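PDB 5LPH: centrosomal protein of 104 kDa from Homo sapiens, which is required for ciliogenesis and for structural integrity at the ciliary tip, and contributes here its TOG domain, a tubulin-binding array of HEAT repeats. Local coordinates for residues 115-120 and 168-173; 140-145 and 162-167. One frame throughout, in Å; residues are numbered along the deposited sequence. Where two conformers were deposited one is given.

Contact 1 of 2, residues 115-120 and 168-173; sequences LLKMII and ALFKEV
Lys-117 lays the carbon chain of its side chain against the outer end of the Phe-170 ring, CE standing 3.8 Å from CZ, with CG and CD almost as near to the same atom. The two side chains cross at about a right angle, and the lysine reaches this far because CG stands anti to the backbone N (chi1 174°) and the chain runs on extended. Its ammonium group passes beyond the ring to Glu-166, one turn before Phe-170, in a salt bridge, so one residue gives both an aliphatic and an ionic hold. Deeper in, Ile-120 turns its CG2 methyl to CG2 of Val-173 at 3.8 Å, and the same methyl lies a looser 4.3 Å from CD2 of Phe-170. In this HEAT-repeat TOG domain the contact joins helix 106-126, which carries 115-120, to the end of helix 154-169 and the start of the short helix 171-174, the latter two inside HEAT repeat 1. Phe-170 occupies the N-cap position of that short helix, and Val-173 N donates a weak hydrogen bond of 3.1 Å to Phe-170 O. This turn brings Phe-170 and Val-173 together on the side facing helix 106-126. Helix 131-147 also borders the buried part, Cys-137 touching Ile-120 and Thr-134 touching Val-173.

Contact 2 of 2, residues 140-145 and 162-167; sequences RTIPVL and NFIQEM
HEAT repeat 1 begins within helix 131-147, whose last turns pack here against helix 154-169 in a roughly antiparallel pair, the segment axes 10.8 Å apart at closest and their directions 149° apart. Ile-142 meets Ile-164 at the centre: its CD1 methyl pushes into the branch of the other isoleucine, 3.2 Å from CG1 and 3.4 Å from CG2, both shorter than the sum of the carbon radii. CG1 of Ile-142 is anti to the backbone N (chi1 -175°), which carries CD1 across to the partner helix although the CB bond does not aim there. One turn on, Leu-145 runs alongside Ile-164, pointing the other way, and its CD2 also approaches CD2 of the Phe-163 ring at 3.4 Å, the two side chains crossing at about a right angle. Selenomethionine Met-167 bends at chi3 (-65°) and brings CE to 3.9 Å from CD1 of Ile-142. The hydroxyl of Thr-141, buried beside this apolar layer, is satisfied within its own helix by the carbonyl of Cys-137. Two antiparallel helices joined through such an apolar seam form the helical hairpin typical of a HEAT repeat.

Overall arrangement
The contacts lie side by side, their centres about 9 Å apart, and share helix 154-169, which supplies 162-167 to contact 2 and the start of 168-173 to contact 1. Contact 2 is within HEAT repeat 1, its centre about 3 Å from the centre of the chain; contact 1 ties that repeat to the preceding helix 106-126 and lies farther out, its centre about 12 Å from the centre of the chain. Helices 106-126 and 131-147 are consecutive, and contact 2 is nested in the loop that contact 1 closes. The apolar layers merge where Ile-120 CD1 lies 3.6 Å from Met-167 SE, and Leu-116 CD2 packs 3.5 Å from Thr-141 OG1.

Contact 1 of 2, residues 115-120 and 168-173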
loop_
_atom_site.group_PDB
_atom_site.type_symbol
_atom_site.label_atom_id
_atom_site.label_comp_id
_atom_site.label_asym_id
_atom_site.label_seq_id
_atom_site.Cartn_x
_atom_site.Cartn_y
_atom_site.Cartn_z
ATOM N N LEU A 115 -10.093 -9.401 -6.500
ATOM C CA LEU A 115 -9.175 -10.309 -7.191
ATOM C C LEU A 115 -7.831 -10.415 -6.454
ATOM O O LEU A 115 -7.310 -11.511 -6.269
ATOM C CB LEU A 115 -8.950 -9.837 -8.636
ATOM C CG LEU A 115 -7.967 -10.611 -9.521
ATOM C CD1 LEU A 115 -8.320 -12.084 -9.576
ATOM C CD2 LEU A 115 -7.937 -10.032 -10.927
ATOM N N LEU A 116 -7.279 -9.274 -6.049
ATOM C CA LEU A 116 -5.992 -9.232 -5.352
ATOM C C LEU A 116 -6.056 -10.007 -4.046
ATOM O O LEU A 116 -5.170 -10.814 -3.765
ATOM C CB LEU A 116 -5.563 -7.783 -5.081
ATOM C CG LEU A 116 -4.175 -7.548 -4.473
ATOM C CD1 LEU A 116 -3.077 -8.301 -5.209
ATOM C CD2 LEU A 116 -3.865 -6.057 -4.441
ATOM N N LYS A 117 -7.113 -9.774 -3.272
ATOM C CA LYS A 117 -7.328 -10.497 -2.021
ATOM C C LYS A 117 -7.442 -12.013 -2.234
ATOM O O LYS A 117 -6.872 -12.788 -1.468
ATOM C CB LYS A 117 -8.555 -9.959 -1.273
ATOM C CG LYS A 117 -8.914 -10.758 -0.029
ATOM C CD LYS A 117 -9.827 -10.000 0.916
ATOM C CE LYS A 117 -10.261 -10.903 2.062
ATOM N NZ LYS A 117 -11.235 -10.237 2.963
HETATM N N MSE A 118 -8.158 -12.431 -3.276
HETATM C CA MSE A 118 -8.308 -13.861 -3.590
HETATM C C MSE A 118 -6.975 -14.483 -3.937
HETATM O O MSE A 118 -6.699 -15.611 -3.548
HETATM C CB MSE A 118 -9.308 -14.073 -4.730
HETATM C CG MSE A 118 -9.471 -15.556 -5.103
HETATM SE SE MSE A 118 -8.160 -16.010 -6.511
HETATM C CE MSE A 118 -9.203 -15.029 -7.849
ATOM N N ILE A 119 -6.142 -13.765 -4.694
ATOM C CA ILE A 119 -4.819 -14.275 -5.089
ATOM C C ILE A 119 -3.915 -14.506 -3.867
ATOM O O ILE A 119 -3.298 -15.564 -3.742
ATOM C CB ILE A 119 -4.116 -13.342 -6.113
ATOM C CG1 ILE A 119 -4.842 -13.392 -7.461
ATOM C CG2 ILE A 119 -2.662 -13.753 -6.330
ATOM C CD1 ILE A 119 -4.544 -12.218 -8.367
ATOM N N ILE A 120 -3.838 -13.517 -2.979
ATOM C CA ILE A 120 -2.975 -13.604 -1.797
ATOM C C ILE A 120 -3.506 -14.610 -0.762
ATOM O O ILE A 120 -2.733 -15.390 -0.223
ATOM C CB ILE A 120 -2.754 -12.215 -1.143
ATOM C CG1 ILE A 120 -1.997 -11.288 -2.103
ATOM C CG2 ILE A 120 -1.985 -12.348 0.174
ATOM C CD1 ILE A 120 -2.112 -9.815 -1.767
ATOM N N ALA A 168 -1.804 -5.818 5.255
ATOM C CA ALA A 168 -0.715 -5.747 6.239
ATOM C C ALA A 168 -0.866 -6.725 7.414
ATOM O O ALA A 168 0.142 -7.135 8.007
ATOM C CB ALA A 168 -0.558 -4.326 6.758
ATOM N N LEU A 169 -2.112 -7.080 7.745
ATOM C CA LEU A 169 -2.417 -8.003 8.843
ATOM C C LEU A 169 -2.740 -9.456 8.421
ATOM O O LEU A 169 -2.854 -10.318 9.294
ATOM C CB LEU A 169 -3.543 -7.410 9.714
ATOM C CG LEU A 169 -3.101 -6.196 10.564
ATOM C CD1 LEU A 169 -4.173 -5.145 10.870
ATOM C CD2 LEU A 169 -2.468 -6.719 11.846
ATOM N N PHE A 170 -2.870 -9.740 7.121
ATOM C CA PHE A 170 -2.903 -11.135 6.641
ATOM C C PHE A 170 -1.599 -11.826 7.043
ATOM O O PHE A 170 -0.510 -11.286 6.829
ATOM C CB PHE A 170 -3.034 -11.243 5.101
ATOM C CG PHE A 170 -4.389 -10.806 4.519
ATOM C CD1 PHE A 170 -5.608 -10.804 5.242
ATOM C CD2 PHE A 170 -4.435 -10.405 3.184
ATOM C CE1 PHE A 170 -6.797 -10.388 4.629
ATOM C CE2 PHE A 170 -5.612 -9.987 2.580
ATOM C CZ PHE A 170 -6.795 -9.982 3.300
ATOM N N LYS A 171 -1.723 -13.029 7.595
ATOM C CA LYS A 171 -0.605 -13.751 8.226
ATOM C C LYS A 171 0.638 -13.848 7.325
ATOM O O LYS A 171 1.755 -13.485 7.733
ATOM C CB LYS A 171 -1.089 -15.152 8.665
ATOM C CG LYS A 171 -2.184 -15.123 9.730
ATOM C CD LYS A 171 -2.525 -16.513 10.241
ATOM C CE LYS A 171 -3.579 -16.447 11.338
ATOM N NZ LYS A 171 -3.918 -17.796 11.868
ATOM N N GLU A 172 0.419 -14.263 6.081
ATOM C CA GLU A 172 1.511 -14.467 5.124
ATOM C C GLU A 172 2.225 -13.165 4.746
ATOM O O GLU A 172 3.443 -13.154 4.558
ATOM C CB GLU A 172 1.009 -15.146 3.843
ATOM C CG GLU A 172 0.243 -16.440 4.012
ATOM C CD GLU A 172 -1.275 -16.266 4.042
ATOM O OE1 GLU A 172 -1.768 -15.234 4.556
ATOM O OE2 GLU A 172 -1.979 -17.171 3.549
ATOM N N VAL A 173 1.468 -12.076 4.641
ATOM C CA VAL A 173 2.025 -10.769 4.274
ATOM C C VAL A 173 2.706 -10.089 5.463
ATOM O O VAL A 173 3.759 -9.461 5.295
ATOM C CB VAL A 173 0.934 -9.849 3.680
ATOM C CG1 VAL A 173 1.471 -8.445 3.410
ATOM C CG2 VAL A 173 0.384 -10.467 2.403
#

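Contact 2 of 2, residues 140-145 and 162-167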
loop_
_atom_site.group_PDB
_atom_site.type_symbol
_atom_site.label_atom_id
_atom_site.label_comp_id
_atom_site.label_asym_id
_atom_site.label_seq_id
_atom_site.Cartn_x
_atom_site.Cartn_y
_atom_site.Cartn_z
ATOM N N ARG A 140 4.147 -5.280 -6.273
ATOM C CA ARG A 140 3.597 -4.712 -7.510
ATOM C C ARG A 140 2.316 -3.905 -7.325
ATOM O O ARG A 140 1.999 -3.098 -8.196
ATOM C CB ARG A 140 3.345 -5.819 -8.542
ATOM C CG ARG A 140 4.584 -6.583 -8.995
ATOM C CD ARG A 140 5.626 -5.684 -9.635
ATOM N NE ARG A 140 5.160 -5.066 -10.876
ATOM C CZ ARG A 140 5.726 -4.014 -11.473
ATOM N NH1 ARG A 140 6.785 -3.399 -10.947
ATOM N NH2 ARG A 140 5.220 -3.560 -12.614
ATOM N N THR A 141 1.587 -4.117 -6.222
ATOM C CA THR A 141 0.278 -3.483 -6.006
ATOM C C THR A 141 0.239 -2.415 -4.920
ATOM O O THR A 141 -0.453 -1.412 -5.095
ATOM C CB THR A 141 -0.812 -4.522 -5.692
ATOM O OG1 THR A 141 -0.479 -5.238 -4.499
ATOM C CG2 THR A 141 -0.967 -5.492 -6.849
ATOM N N ILE A 142 0.958 -2.609 -3.811
ATOM C CA ILE A 142 0.844 -1.677 -2.673
ATOM C C ILE A 142 1.253 -0.233 -3.011
ATOM O O ILE A 142 0.546 0.693 -2.616
ATOM C CB ILE A 142 1.533 -2.191 -1.355
ATOM C CG1 ILE A 142 1.298 -1.251 -0.165
ATOM C CG2 ILE A 142 3.049 -2.265 -1.425
ATOM C CD1 ILE A 142 -0.139 -1.022 0.192
ATOM N N PRO A 143 2.361 -0.030 -3.763
ATOM C CA PRO A 143 2.724 1.355 -4.107
ATOM C C PRO A 143 1.674 2.077 -4.965
ATOM O O PRO A 143 1.451 3.274 -4.792
ATOM C CB PRO A 143 4.041 1.197 -4.887
ATOM C CG PRO A 143 4.539 -0.164 -4.548
ATOM C CD PRO A 143 3.296 -0.983 -4.389
ATOM N N VAL A 144 1.031 1.338 -5.863
ATOM C CA VAL A 144 -0.009 1.897 -6.721
ATOM C C VAL A 144 -1.267 2.168 -5.892
ATOM O O VAL A 144 -1.962 3.164 -6.103
ATOM C CB VAL A 144 -0.337 0.953 -7.897
ATOM C CG1 VAL A 144 -1.391 1.570 -8.799
ATOM C CG2 VAL A 144 0.924 0.660 -8.704
ATOM N N LEU A 145 -1.545 1.278 -4.947
ATOM C CA LEU A 145 -2.666 1.448 -4.035
ATOM C C LEU A 145 -2.477 2.646 -3.094
ATOM O O LEU A 145 -3.449 3.334 -2.776
ATOM C CB LEU A 145 -2.887 0.159 -3.246
ATOM C CG LEU A 145 -4.263 -0.122 -2.649
ATOM C CD1 LEU A 145 -5.420 0.136 -3.606
ATOM C CD2 LEU A 145 -4.301 -1.564 -2.191
ATOM N N ASN A 162 -8.114 1.172 3.979
ATOM C CA ASN A 162 -8.611 -0.032 4.660
ATOM C C ASN A 162 -8.070 -1.330 4.043
ATOM O O ASN A 162 -7.740 -2.263 4.780
ATOM C CB ASN A 162 -10.147 -0.066 4.689
ATOM C CG ASN A 162 -10.746 0.913 5.694
ATOM O OD1 ASN A 162 -10.070 1.412 6.596
ATOM N ND2 ASN A 162 -12.039 1.168 5.554
ATOM N N PHE A 163 -7.963 -1.390 2.709
ATOM C CA PHE A 163 -7.414 -2.584 2.048
ATOM C C PHE A 163 -5.934 -2.807 2.381
ATOM O O PHE A 163 -5.517 -3.947 2.571
ATOM C CB PHE A 163 -7.591 -2.545 0.523
ATOM C CG PHE A 163 -7.247 -3.857 -0.157
ATOM C CD1 PHE A 163 -8.185 -4.882 -0.266
ATOM C CD2 PHE A 163 -5.971 -4.083 -0.656
ATOM C CE1 PHE A 163 -7.856 -6.090 -0.876
ATOM C CE2 PHE A 163 -5.637 -5.286 -1.267
ATOM C CZ PHE A 163 -6.576 -6.296 -1.376
ATOM N N ILE A 164 -5.157 -1.726 2.440
ATOM C CA ILE A 164 -3.730 -1.795 2.785
ATOM C C ILE A 164 -3.556 -2.333 4.213
ATOM O O ILE A 164 -2.722 -3.206 4.464
ATOM C CB ILE A 164 -3.038 -0.418 2.629
ATOM C CG1 ILE A 164 -3.024 -0.003 1.153
ATOM C CG2 ILE A 164 -1.608 -0.456 3.172
ATOM C CD1 ILE A 164 -2.538 1.407 0.881
ATOM N N GLN A 165 -4.378 -1.820 5.123
ATOM C CA GLN A 165 -4.432 -2.282 6.516
ATOM C C GLN A 165 -4.834 -3.764 6.611
ATOM O O GLN A 165 -4.236 -4.527 7.367
ATOM C CB GLN A 165 -5.376 -1.377 7.304
ATOM C CG GLN A 165 -5.069 -1.146 8.774
ATOM C CD GLN A 165 -6.057 -0.179 9.409
ATOM O OE1 GLN A 165 -6.407 0.851 8.816
ATOM N NE2 GLN A 165 -6.505 -0.494 10.618
ATOM N N GLU A 166 -5.815 -4.163 5.803
ATOM C CA GLU A 166 -6.267 -5.555 5.706
ATOM C C GLU A 166 -5.146 -6.500 5.241
ATOM O O GLU A 166 -4.959 -7.570 5.825
ATOM C CB GLU A 166 -7.461 -5.644 4.748
ATOM C CG GLU A 166 -8.388 -6.823 4.975
ATOM C CD GLU A 166 -9.579 -6.824 4.029
ATOM O OE1 GLU A 166 -10.076 -5.727 3.663
ATOM O OE2 GLU A 166 -10.022 -7.932 3.650
HETATM N N MSE A 167 -4.404 -6.105 4.205
HETATM C CA MSE A 167 -3.294 -6.920 3.683
HETATM C C MSE A 167 -2.136 -6.957 4.645
HETATM O O MSE A 167 -1.545 -8.015 4.847
HETATM C CB MSE A 167 -2.724 -6.445 2.341
HETATM C CG MSE A 167 -3.497 -6.711 1.063
HETATM SE SE MSE A 167 -2.165 -6.513 -0.398
HETATM C CE MSE A 167 -1.727 -4.594 -0.239
#